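Local coordinates for nicking enzyme (Staphylococcus aureus, PDB 4HTE), which probably nicks plasmid DNA at the origin of transfer during conjugation, the chain here being its helical C-terminal domain, at residues Y221-I226 and K246-L251. Residues are numbered along the deposited sequence; the frame is centred on the assembly and turned at random.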
ATOM      1  N   TYR A 221      -2.367   7.548   1.989  1.00 50.48           N
ATOM      2  CA  TYR A 221      -2.066   7.059   0.648  1.00 46.96           C
ATOM      3  C   TYR A 221      -3.235   7.287  -0.304  1.00 47.17           C
ATOM      4  O   TYR A 221      -3.037   7.513  -1.496  1.00 48.64           O
ATOM      5  CB  TYR A 221      -1.722   5.573   0.719  1.00 48.98           C
ATOM      6  CG  TYR A 221      -1.562   4.883  -0.619  1.00 49.21           C
ATOM      7  CD1 TYR A 221      -0.466   5.137  -1.430  1.00 51.98           C
ATOM      8  CD2 TYR A 221      -2.498   3.955  -1.055  1.00 46.15           C
ATOM      9  CE1 TYR A 221      -0.316   4.497  -2.650  1.00 53.06           C
ATOM     10  CE2 TYR A 221      -2.358   3.311  -2.267  1.00 43.89           C
ATOM     11  CZ  TYR A 221      -1.266   3.583  -3.060  1.00 49.09           C
ATOM     12  OH  TYR A 221      -1.131   2.939  -4.269  1.00 50.36           O
ATOM     13  N   TYR A 222      -4.452   7.223   0.224  1.00 52.63           N
ATOM     14  CA  TYR A 222      -5.635   7.523  -0.570  1.00 56.94           C
ATOM     15  C   TYR A 222      -5.741   9.031  -0.758  1.00 61.62           C
ATOM     16  O   TYR A 222      -5.844   9.520  -1.883  1.00 62.41           O
ATOM     17  CB  TYR A 222      -6.901   6.990   0.107  1.00 56.79           C
ATOM     18  CG  TYR A 222      -7.120   5.493  -0.030  1.00 58.25           C
ATOM     19  CD1 TYR A 222      -6.174   4.675  -0.639  1.00 54.83           C
ATOM     20  CD2 TYR A 222      -8.289   4.902   0.438  1.00 63.58           C
ATOM     21  CE1 TYR A 222      -6.382   3.308  -0.763  1.00 51.85           C
ATOM     22  CE2 TYR A 222      -8.505   3.540   0.316  1.00 60.92           C
ATOM     23  CZ  TYR A 222      -7.549   2.748  -0.284  1.00 54.60           C
ATOM     24  OH  TYR A 222      -7.770   1.394  -0.405  1.00 52.57           O
ATOM     25  N   ASP A 223      -5.698   9.758   0.355  1.00 65.31           N
ATOM     26  CA  ASP A 223      -5.843  11.210   0.344  1.00 67.69           C
ATOM     27  C   ASP A 223      -5.054  11.854  -0.792  1.00 68.70           C
ATOM     28  O   ASP A 223      -5.568  12.724  -1.497  1.00 72.29           O
ATOM     29  CB  ASP A 223      -5.387  11.799   1.683  1.00 68.28           C
ATOM     30  CG  ASP A 223      -6.391  11.570   2.796  1.00 73.62           C
ATOM     31  OD1 ASP A 223      -7.601  11.476   2.498  1.00 76.50           O
ATOM     32  OD2 ASP A 223      -5.970  11.489   3.972  1.00 71.47           O
ATOM     33  N   VAL A 224      -3.808  11.425  -0.963  1.00 64.60           N
ATOM     34  CA  VAL A 224      -2.940  11.987  -1.992  1.00 61.53           C
ATOM     35  C   VAL A 224      -3.486  11.679  -3.383  1.00 60.36           C
ATOM     36  O   VAL A 224      -3.439  12.524  -4.278  1.00 62.34           O
ATOM     37  CB  VAL A 224      -1.487  11.462  -1.870  1.00 59.66           C
ATOM     38  CG1 VAL A 224      -1.430   9.958  -2.077  1.00 59.23           C
ATOM     39  CG2 VAL A 224      -0.575  12.168  -2.860  1.00 60.81           C
ATOM     40  N   GLN A 225      -4.013  10.470  -3.555  1.00 60.58           N
ATOM     41  CA  GLN A 225      -4.588  10.064  -4.832  1.00 64.86           C
ATOM     42  C   GLN A 225      -5.861  10.850  -5.126  1.00 68.09           C
ATOM     43  O   GLN A 225      -6.043  11.369  -6.228  1.00 69.78           O
ATOM     44  CB  GLN A 225      -4.904   8.566  -4.830  1.00 61.07           C
ATOM     45  CG  GLN A 225      -3.683   7.664  -4.820  1.00 55.98           C
ATOM     46  CD  GLN A 225      -4.051   6.192  -4.816  1.00 53.98           C
ATOM     47  OE1 GLN A 225      -3.607   5.432  -3.956  1.00 53.38           O
ATOM     48  NE2 GLN A 225      -4.866   5.781  -5.782  1.00 55.27           N
ATOM     49  N   ILE A 226      -6.733  10.940  -4.128  1.00 66.98           N
ATOM     50  CA  ILE A 226      -8.041  11.558  -4.302  1.00 69.89           C
ATOM     51  C   ILE A 226      -7.900  13.049  -4.591  1.00 75.61           C
ATOM     52  O   ILE A 226      -8.768  13.652  -5.222  1.00 79.42           O
ATOM     53  CB  ILE A 226      -8.936  11.340  -3.060  1.00 68.04           C
ATOM     54  CG1 ILE A 226      -9.095   9.841  -2.784  1.00 62.95           C
ATOM     55  CG2 ILE A 226     -10.299  11.991  -3.260  1.00 70.62           C
ATOM     56  CD1 ILE A 226      -9.972   9.513  -1.598  1.00 63.58           C
ATOM     57  N   LYS A 246     -13.851   4.474   4.993  1.00 79.66           N
ATOM     58  CA  LYS A 246     -14.617   3.513   4.210  1.00 76.92           C
ATOM     59  C   LYS A 246     -15.164   4.178   2.952  1.00 81.33           C
ATOM     60  O   LYS A 246     -15.069   3.627   1.856  1.00 80.88           O
ATOM     61  CB  LYS A 246     -15.765   2.934   5.040  1.00 75.21           C
ATOM     62  N   GLU A 247     -15.736   5.365   3.121  1.00 84.84           N
ATOM     63  CA  GLU A 247     -16.265   6.131   1.999  1.00 89.02           C
ATOM     64  C   GLU A 247     -15.167   6.436   0.984  1.00 87.09           C
ATOM     65  O   GLU A 247     -15.411   6.440  -0.223  1.00 86.79           O
ATOM     66  CB  GLU A 247     -16.890   7.436   2.495  1.00 92.44           C
ATOM     67  N   LYS A 248     -13.961   6.697   1.480  1.00 83.83           N
ATOM     68  CA  LYS A 248     -12.823   6.989   0.613  1.00 79.62           C
ATOM     69  C   LYS A 248     -12.444   5.775  -0.235  1.00 77.54           C
ATOM     70  O   LYS A 248     -12.126   5.910  -1.416  1.00 78.95           O
ATOM     71  CB  LYS A 248     -11.621   7.460   1.438  1.00 73.65           C
ATOM     72  CG  LYS A 248     -11.775   8.859   2.014  1.00 77.45           C
ATOM     73  CD  LYS A 248     -10.578   9.261   2.861  1.00 76.43           C
ATOM     74  CE  LYS A 248     -10.778  10.626   3.500  1.00 79.56           C
ATOM     75  NZ  LYS A 248      -9.591  11.071   4.279  1.00 76.87           N
ATOM     76  N   GLN A 249     -12.483   4.590   0.369  1.00 72.66           N
ATOM     77  CA  GLN A 249     -12.179   3.355  -0.349  1.00 66.37           C
ATOM     78  C   GLN A 249     -13.152   3.157  -1.503  1.00 68.08           C
ATOM     79  O   GLN A 249     -12.749   2.824  -2.617  1.00 61.65           O
ATOM     80  CB  GLN A 249     -12.259   2.154   0.595  1.00 62.38           C
ATOM     81  CG  GLN A 249     -12.058   0.809  -0.091  1.00 59.41           C
ATOM     82  CD  GLN A 249     -10.596   0.450  -0.256  1.00 55.62           C
ATOM     83  OE1 GLN A 249      -9.974  -0.094   0.654  1.00 56.35           O
ATOM     84  NE2 GLN A 249     -10.036   0.755  -1.421  1.00 55.19           N
ATOM     85  N   GLN A 250     -14.436   3.360  -1.226  1.00 75.31           N
ATOM     86  CA  GLN A 250     -15.474   3.199  -2.236  1.00 79.00           C
ATOM     87  C   GLN A 250     -15.188   4.063  -3.460  1.00 78.96           C
ATOM     88  O   GLN A 250     -15.533   3.693  -4.583  1.00 80.73           O
ATOM     89  CB  GLN A 250     -16.844   3.553  -1.659  1.00 84.23           C
ATOM     90  CG  GLN A 250     -17.303   2.622  -0.552  1.00 85.85           C
ATOM     91  CD  GLN A 250     -18.675   2.979  -0.022  1.00 91.31           C
ATOM     92  OE1 GLN A 250     -19.246   4.010  -0.382  1.00 94.47           O
ATOM     93  NE2 GLN A 250     -19.215   2.126   0.840  1.00 93.76           N
ATOM     94  N   LEU A 251     -14.560   5.213  -3.239  1.00 75.83           N
ATOM     95  CA  LEU A 251     -14.183   6.090  -4.341  1.00 77.34           C
ATOM     96  C   LEU A 251     -13.026   5.490  -5.124  1.00 70.45           C
ATOM     97  O   LEU A 251     -13.073   5.414  -6.349  1.00 72.81           O
ATOM     98  CB  LEU A 251     -13.794   7.478  -3.828  1.00 79.02           C
ATOM     99  CG  LEU A 251     -13.405   8.473  -4.927  1.00 76.89           C
ATOM    100  CD1 LEU A 251     -14.613   8.853  -5.773  1.00 76.49           C
ATOM    101  CD2 LEU A 251     -12.751   9.710  -4.335  1.00 74.61           C
TER
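K248 reaches from helix 245-269 to D223 on helix 198-227 with its chain extended beyond CG, and its NZ lies 2.7 Å from D223 OD1 in a salt bridge. The ammonium approaches the carboxylate on the syn side of OD1, the side of the other oxygen, although D223 OD2 remains 3.7 Å from K248 NZ. The lysine runs past I226, whose CD1 sits 4.0 Å from K248 CB at roughly a right angle to the lysine chain. E219, one turn before D223, forms a second salt bridge with the same ammonium, so two carboxylates share this charge.

The side chain of Y222 leaves its helix toward 246-251, and its hydroxyl end meets the amide of Q249. Q249 bends back at chi2 (84°) to bring its amide there, the ring and amide planes standing 73° apart. NE2 gives the hydroxyl a weak, strongly bent hydrogen bond, 2.6 Å from Q249 NE2 to Y222 OH, while OE1 lies at the ring edge. OE1 accepts hydrogen bonds from L159 N and S158 OG, two residues outside the helix pair, consistent with the amide orientation.

One turn beyond Y222, I226 CG2 packs against L251 CD2 at 3.5 Å, the two branched side chains meeting at a slant, and I252 adds to the apolar layer by touching both Y222 and I226. Helix 233-242 links the two helices in sequence and touches D223 through Y236 and N240. The axes of the two short segments approach to 10.5 Å and cross at 50°, an oblique helix-helix packing that joins two long helices of this all-helical domain.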